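Local coordinates for protein siroheme decarboxylase (Hydrogenobacter thermophilus, PDB 4CH7) that decarboxylates siroheme to 12,18-didecarboxysiroheme, probably one carboxyl group after the other, in the biosynthesis of heme d1, at residues L68-V73 against H99-W104; A54-S59 against L217-A222. All blocks are in the same frame, centred on the assembly; numbering follows the deposited sequence.

Contact 1 (L68-V73 against H99-W104); sequences LIAFKV and HDFNLW
A classic beta bulge joins F71 to N102 and L103 at the start of strand 103-109. F71 N donates to L103 O at 2.6 Å and 167°, and L103 N returns a bond to F71 O. The extra residue, N102, turns its amide to the end of the neighbouring segment. Its CG sits between the backbone N and the carbonyl carbon (chi1 50°), which carries the amide back to V73. There OD1 takes V73 N on a lone pair, in the carbonyl plane, at 2.9 Å. ND2 faces V73 O, but the fit is too close for that bond to be more than doubtful.

Both strands belong to the first of two AsnC-like ligand-binding domains, whose strands together close an eight-stranded antiparallel barrel. One step on, A70 and W104 form a non-hydrogen-bonded pair. A70 CB stands over the six-membered ring of W104, 3.4 Å from its centroid and 11° off the normal, a close CH-pi contact. L68 CG meets the edge of the same indole at CE3 (3.6 Å), and the two side chains cross at about a right angle. The indole is tied in turn by NE1, which donates to F101 O from above the carbonyl plane at 2.8 Å. A70 CB also touches F101 CB at 3.9 Å. On the opposite face of the sheet, F71 CB packs on L103 CB, and helix 75-87 covers L103 through V81 and V85. At the solvent side, K72 bends alongside D100, its CD 3.3 Å from D100 O.

Contact 2 (A54-S59 against L217-A222); sequences APIYDS and LRRISA
The Y57 ring carries L217 CD1 over one face, 3.7 Å above the plane and offset toward the rim. The R218 guanidinium has D58 CA over one face and I56 CG2 at its edge. On the R219 guanidinium, S221 OG lies over a face, while NH2 is hydrogen-bonded to Q13 O.

The tyrosine CG stands anti to its carbonyl carbon (chi1 -71°), which sets the ring beside L217, with CE1 nearest CD1. Its OH bonds to T179, and L208 of helix 201-213 touches the side chain. A serine in place of Y57 would probably leave L217 CD1 without its ring face and T179 without its hydroxyl partner. P55 and I220 lie side by side on this face of the sheet, CB to CG1 4.0 Å.

Strands 53-57 and 217-222 pair antiparallel as a two-stranded sheet. They follow helices 34-47 and 201-213, so the sheet joins the two HTH-family regions. A54 and S221 exchange two backbone bonds. I56 N donates to R219 O at 2.6 Å, and R218 N donates to I56 O at 2.8 Å, both nearly in line with the C=O. R218 and R219 thus both face I56, a classic beta bulge, and Y57 then pairs with L217.

The bulge brings the extended R218 chain across I56, with CD 3.6 Å from CG2. A water accepts from R218 NH1 and S59 N. D58 OD1 takes L61 N, and OD2 lies 3.1 Å from R218 NH2, well out of the guanidinium plane. This salt bridge is probably less directional than an in-plane one.

In the fold
Contacts 1 and 2 lie on opposite sides of the chain's centre, their centres about 30 Å apart and their nearest atoms about 10 Å apart. Both are mostly buried antiparallel strand pairs with a classic bulge, but they share no strand. Contact 1 joins two strands of the barrel, close in sequence. There the side chain of L68 is about 7 Å from that of H93, inferred to be the active-site residue. Contact 2 is a separate two-stranded sheet that ties together distant parts of the chain. Strand 53-57 is followed directly by strand 65-71. Both use a CH-pi contact; contact 1 adds an asparagine amide bonded to the backbone, contact 2 a salt bridge and a water at its edge.

Contact 1 (L68-V73 against H99-W104)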
loop_
_atom_site.group_PDB
_atom_site.type_symbol
_atom_site.label_atom_id
_atom_site.label_comp_id
_atom_site.label_asym_id
_atom_site.label_seq_id
_atom_site.Cartn_x
_atom_site.Cartn_y
_atom_site.Cartn_z
ATOM N N LEU A 68 -1.418 10.692 -0.649
ATOM C CA LEU A 68 -0.103 10.920 -1.224
ATOM C C LEU A 68 0.308 12.351 -0.911
ATOM O O LEU A 68 -0.364 13.301 -1.317
ATOM C CB LEU A 68 -0.124 10.687 -2.734
ATOM C CG LEU A 68 1.216 10.696 -3.467
ATOM C CD1 LEU A 68 2.166 9.693 -2.839
ATOM C CD2 LEU A 68 1.014 10.388 -4.940
ATOM N N ILE A 69 1.404 12.503 -0.176
ATOM C CA ILE A 69 1.860 13.824 0.240
ATOM C C ILE A 69 3.083 14.253 -0.567
ATOM O O ILE A 69 3.966 13.442 -0.841
ATOM C CB ILE A 69 2.182 13.852 1.746
ATOM C CG1 ILE A 69 1.028 13.251 2.552
ATOM C CG2 ILE A 69 2.474 15.271 2.210
ATOM C CD1 ILE A 69 -0.307 13.949 2.334
ATOM N N ALA A 70 3.125 15.527 -0.951
ATOM C CA ALA A 70 4.258 16.073 -1.690
ATOM C C ALA A 70 4.785 17.316 -0.986
ATOM O O ALA A 70 4.018 18.227 -0.691
ATOM C CB ALA A 70 3.848 16.409 -3.109
ATOM N N PHE A 71 6.087 17.349 -0.714
ATOM C CA PHE A 71 6.710 18.509 -0.081
ATOM C C PHE A 71 7.583 19.275 -1.070
ATOM O O PHE A 71 8.284 18.671 -1.885
ATOM C CB PHE A 71 7.573 18.077 1.108
ATOM C CG PHE A 71 6.799 17.841 2.377
ATOM C CD1 PHE A 71 5.409 17.862 2.383
ATOM C CD2 PHE A 71 7.469 17.611 3.571
ATOM C CE1 PHE A 71 4.698 17.647 3.560
ATOM C CE2 PHE A 71 6.770 17.397 4.750
ATOM C CZ PHE A 71 5.382 17.413 4.745
ATOM N N LYS A 72 7.535 20.604 -1.006
ATOM C CA LYS A 72 8.503 21.414 -1.737
ATOM C C LYS A 72 9.669 21.752 -0.818
ATOM O O LYS A 72 9.583 22.656 0.014
ATOM C CB LYS A 72 7.876 22.687 -2.308
ATOM C CG LYS A 72 8.885 23.623 -2.961
ATOM C CD LYS A 72 8.378 24.172 -4.284
ATOM C CE LYS A 72 7.073 24.925 -4.111
ATOM N NZ LYS A 72 6.623 25.545 -5.387
ATOM N N VAL A 73 10.753 21.001 -0.968
ATOM C CA VAL A 73 11.950 21.187 -0.163
ATOM C C VAL A 73 13.092 21.525 -1.108
ATOM O O VAL A 73 13.125 21.027 -2.227
ATOM C CB VAL A 73 12.307 19.891 0.578
ATOM C CG1 VAL A 73 13.388 20.146 1.612
ATOM C CG2 VAL A 73 11.074 19.294 1.233
ATOM N N HIS A 99 10.486 17.193 -9.834
ATOM C CA HIS A 99 9.325 18.078 -9.879
ATOM C C HIS A 99 9.567 19.224 -8.902
ATOM O O HIS A 99 10.424 19.115 -8.023
ATOM C CB HIS A 99 8.057 17.315 -9.482
ATOM C CG HIS A 99 6.782 18.015 -9.839
ATOM N ND1 HIS A 99 6.090 18.808 -8.949
ATOM C CD2 HIS A 99 6.061 18.025 -10.987
ATOM C CE1 HIS A 99 5.004 19.283 -9.535
ATOM N NE2 HIS A 99 4.964 18.822 -10.772
ATOM N N ASP A 100 8.824 20.318 -9.052
ATOM C CA ASP A 100 8.925 21.440 -8.119
ATOM C C ASP A 100 8.648 20.962 -6.695
ATOM O O ASP A 100 9.297 21.396 -5.740
ATOM C CB ASP A 100 7.975 22.570 -8.515
ATOM C CG ASP A 100 8.532 23.438 -9.628
ATOM O OD1 ASP A 100 9.183 22.893 -10.544
ATOM O OD2 ASP A 100 8.323 24.669 -9.581
ATOM N N PHE A 101 7.681 20.059 -6.566
ATOM C CA PHE A 101 7.549 19.266 -5.353
ATOM C C PHE A 101 8.473 18.063 -5.504
ATOM O O PHE A 101 8.189 17.142 -6.271
ATOM C CB PHE A 101 6.100 18.826 -5.139
ATOM C CG PHE A 101 5.150 19.966 -4.899
ATOM C CD1 PHE A 101 4.957 20.467 -3.618
ATOM C CD2 PHE A 101 4.447 20.535 -5.953
ATOM C CE1 PHE A 101 4.081 21.520 -3.391
ATOM C CE2 PHE A 101 3.569 21.587 -5.736
ATOM C CZ PHE A 101 3.386 22.080 -4.452
ATOM N N ASN A 102 9.588 18.086 -4.780
ATOM C CA ASN A 102 10.660 17.113 -4.973
ATOM C C ASN A 102 10.665 15.978 -3.952
ATOM O O ASN A 102 11.495 15.070 -4.036
ATOM C CB ASN A 102 12.015 17.823 -4.956
ATOM C CG ASN A 102 12.168 18.739 -3.760
ATOM O OD1 ASN A 102 11.191 19.310 -3.276
ATOM N ND2 ASN A 102 13.396 18.891 -3.278
ATOM N N LEU A 103 9.756 16.033 -2.984
ATOM C CA LEU A 103 9.648 14.961 -2.000
ATOM C C LEU A 103 8.221 14.427 -1.924
ATOM O O LEU A 103 7.302 15.142 -1.524
ATOM C CB LEU A 103 10.121 15.425 -0.619
ATOM C CG LEU A 103 10.303 14.292 0.390
ATOM C CD1 LEU A 103 11.494 13.429 -0.002
ATOM C CD2 LEU A 103 10.462 14.817 1.800
ATOM N N TRP A 104 8.048 13.164 -2.305
ATOM C CA TRP A 104 6.737 12.532 -2.315
ATOM C C TRP A 104 6.710 11.316 -1.406
ATOM O O TRP A 104 7.525 10.402 -1.552
ATOM C CB TRP A 104 6.374 12.109 -3.736
ATOM C CG TRP A 104 6.067 13.260 -4.634
ATOM C CD1 TRP A 104 6.952 14.160 -5.150
ATOM C CD2 TRP A 104 4.777 13.634 -5.135
ATOM N NE1 TRP A 104 6.290 15.076 -5.936
ATOM C CE2 TRP A 104 4.953 14.772 -5.942
ATOM C CE3 TRP A 104 3.490 13.115 -4.976
ATOM C CZ2 TRP A 104 3.882 15.402 -6.591
ATOM C CZ3 TRP A 104 2.432 13.739 -5.619
ATOM C CH2 TRP A 104 2.634 14.866 -6.416
#

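Contact 2 (A54-S59 against L217-A222)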
loop_
_atom_site.group_PDB
_atom_site.type_symbol
_atom_site.label_atom_id
_atom_site.label_comp_id
_atom_site.label_asym_id
_atom_site.label_seq_id
_atom_site.Cartn_x
_atom_site.Cartn_y
_atom_site.Cartn_z
ATOM N N ALA A 54 0.257 -13.461 3.928
ATOM C CA ALA A 54 -0.358 -12.644 4.965
ATOM C C ALA A 54 -1.765 -12.223 4.595
ATOM O O ALA A 54 -2.145 -12.264 3.424
ATOM C CB ALA A 54 0.500 -11.408 5.227
ATOM N N PRO A 55 -2.553 -11.827 5.605
ATOM C CA PRO A 55 -3.839 -11.185 5.335
ATOM C C PRO A 55 -3.620 -9.839 4.665
ATOM O O PRO A 55 -2.621 -9.176 4.952
ATOM C CB PRO A 55 -4.413 -10.961 6.736
ATOM C CG PRO A 55 -3.755 -11.999 7.594
ATOM C CD PRO A 55 -2.366 -12.125 7.038
ATOM N N ILE A 56 -4.529 -9.447 3.778
ATOM C CA ILE A 56 -4.496 -8.106 3.209
ATOM C C ILE A 56 -5.728 -7.348 3.692
ATOM O O ILE A 56 -6.860 -7.732 3.394
ATOM C CB ILE A 56 -4.422 -8.113 1.659
ATOM C CG1 ILE A 56 -3.002 -8.425 1.181
ATOM C CG2 ILE A 56 -4.831 -6.765 1.095
ATOM C CD1 ILE A 56 -2.608 -9.880 1.277
ATOM N N TYR A 57 -5.501 -6.285 4.458
ATOM C CA TYR A 57 -6.594 -5.488 5.004
ATOM C C TYR A 57 -6.801 -4.222 4.181
ATOM O O TYR A 57 -5.838 -3.653 3.665
ATOM C CB TYR A 57 -6.314 -5.126 6.465
ATOM C CG TYR A 57 -6.426 -6.293 7.421
ATOM C CD1 TYR A 57 -7.659 -6.692 7.911
ATOM C CD2 TYR A 57 -5.300 -6.991 7.838
ATOM C CE1 TYR A 57 -7.774 -7.755 8.782
ATOM C CE2 TYR A 57 -5.405 -8.059 8.712
ATOM C CZ TYR A 57 -6.645 -8.433 9.181
ATOM O OH TYR A 57 -6.762 -9.493 10.051
ATOM N N ASP A 58 -8.052 -3.789 4.049
ATOM C CA ASP A 58 -8.346 -2.551 3.337
ATOM C C ASP A 58 -8.068 -1.357 4.245
ATOM O O ASP A 58 -8.684 -1.218 5.301
ATOM C CB ASP A 58 -9.795 -2.535 2.850
ATOM C CG ASP A 58 -10.122 -1.300 2.038
ATOM O OD1 ASP A 58 -10.369 -0.239 2.643
ATOM O OD2 ASP A 58 -10.142 -1.395 0.795
ATOM N N SER A 59 -7.138 -0.505 3.823
ATOM C CA SER A 59 -6.679 0.630 4.624
ATOM C C SER A 59 -7.808 1.508 5.170
ATOM O O SER A 59 -7.892 1.735 6.377
ATOM C CB SER A 59 -5.696 1.480 3.815
ATOM O OG SER A 59 -5.261 2.608 4.547
ATOM N N LEU A 217 -11.312 -7.148 5.509
ATOM C CA LEU A 217 -10.330 -8.151 5.127
ATOM C C LEU A 217 -10.519 -8.486 3.653
ATOM O O LEU A 217 -11.554 -9.027 3.264
ATOM C CB LEU A 217 -10.481 -9.417 5.975
ATOM C CG LEU A 217 -9.503 -10.560 5.683
ATOM C CD1 LEU A 217 -8.078 -10.087 5.865
ATOM C CD2 LEU A 217 -9.781 -11.765 6.568
ATOM N N ARG A 218 -9.526 -8.154 2.834
ATOM C CA ARG A 218 -9.595 -8.451 1.407
ATOM C C ARG A 218 -9.405 -9.936 1.148
ATOM O O ARG A 218 -10.246 -10.581 0.514
ATOM C CB ARG A 218 -8.537 -7.669 0.632
ATOM C CG ARG A 218 -8.880 -6.211 0.368
ATOM C CD ARG A 218 -7.832 -5.578 -0.531
ATOM N NE ARG A 218 -8.122 -4.181 -0.833
ATOM C CZ ARG A 218 -7.288 -3.175 -0.590
ATOM N NH1 ARG A 218 -6.104 -3.408 -0.044
ATOM N NH2 ARG A 218 -7.637 -1.935 -0.901
ATOM N N ARG A 219 -8.294 -10.465 1.654
ATOM C CA ARG A 219 -7.911 -11.847 1.412
ATOM C C ARG A 219 -6.685 -12.199 2.239
ATOM O O ARG A 219 -6.036 -11.322 2.811
ATOM C CB ARG A 219 -7.591 -12.043 -0.069
ATOM C CG ARG A 219 -6.450 -11.170 -0.553
ATOM C CD ARG A 219 -6.620 -10.777 -2.010
ATOM N NE ARG A 219 -6.536 -11.924 -2.906
ATOM C CZ ARG A 219 -5.395 -12.405 -3.389
ATOM N NH1 ARG A 219 -4.243 -11.840 -3.057
ATOM N NH2 ARG A 219 -5.404 -13.452 -4.201
ATOM N N ILE A 220 -6.378 -13.489 2.298
ATOM C CA ILE A 220 -5.121 -13.955 2.861
ATOM C C ILE A 220 -4.361 -14.660 1.748
ATOM O O ILE A 220 -4.830 -15.667 1.219
ATOM C CB ILE A 220 -5.354 -14.929 4.025
ATOM C CG1 ILE A 220 -6.116 -14.232 5.152
ATOM C CG2 ILE A 220 -4.031 -15.486 4.539
ATOM C CD1 ILE A 220 -6.415 -15.120 6.334
ATOM N N SER A 221 -3.198 -14.130 1.379
ATOM C CA SER A 221 -2.456 -14.690 0.256
ATOM C C SER A 221 -0.959 -14.445 0.338
ATOM O O SER A 221 -0.491 -13.607 1.108
ATOM C CB SER A 221 -2.976 -14.121 -1.067
ATOM O OG SER A 221 -4.270 -14.608 -1.364
ATOM N N ALA A 222 -0.218 -15.198 -0.466
ATOM C CA ALA A 222 1.185 -14.913 -0.714
ATOM C C ALA A 222 1.246 -13.993 -1.926
ATOM O O ALA A 222 0.410 -14.101 -2.825
ATOM C CB ALA A 222 1.945 -16.194 -0.986
HETATM O O HOH W 1 -5.240 -0.942 1.703
#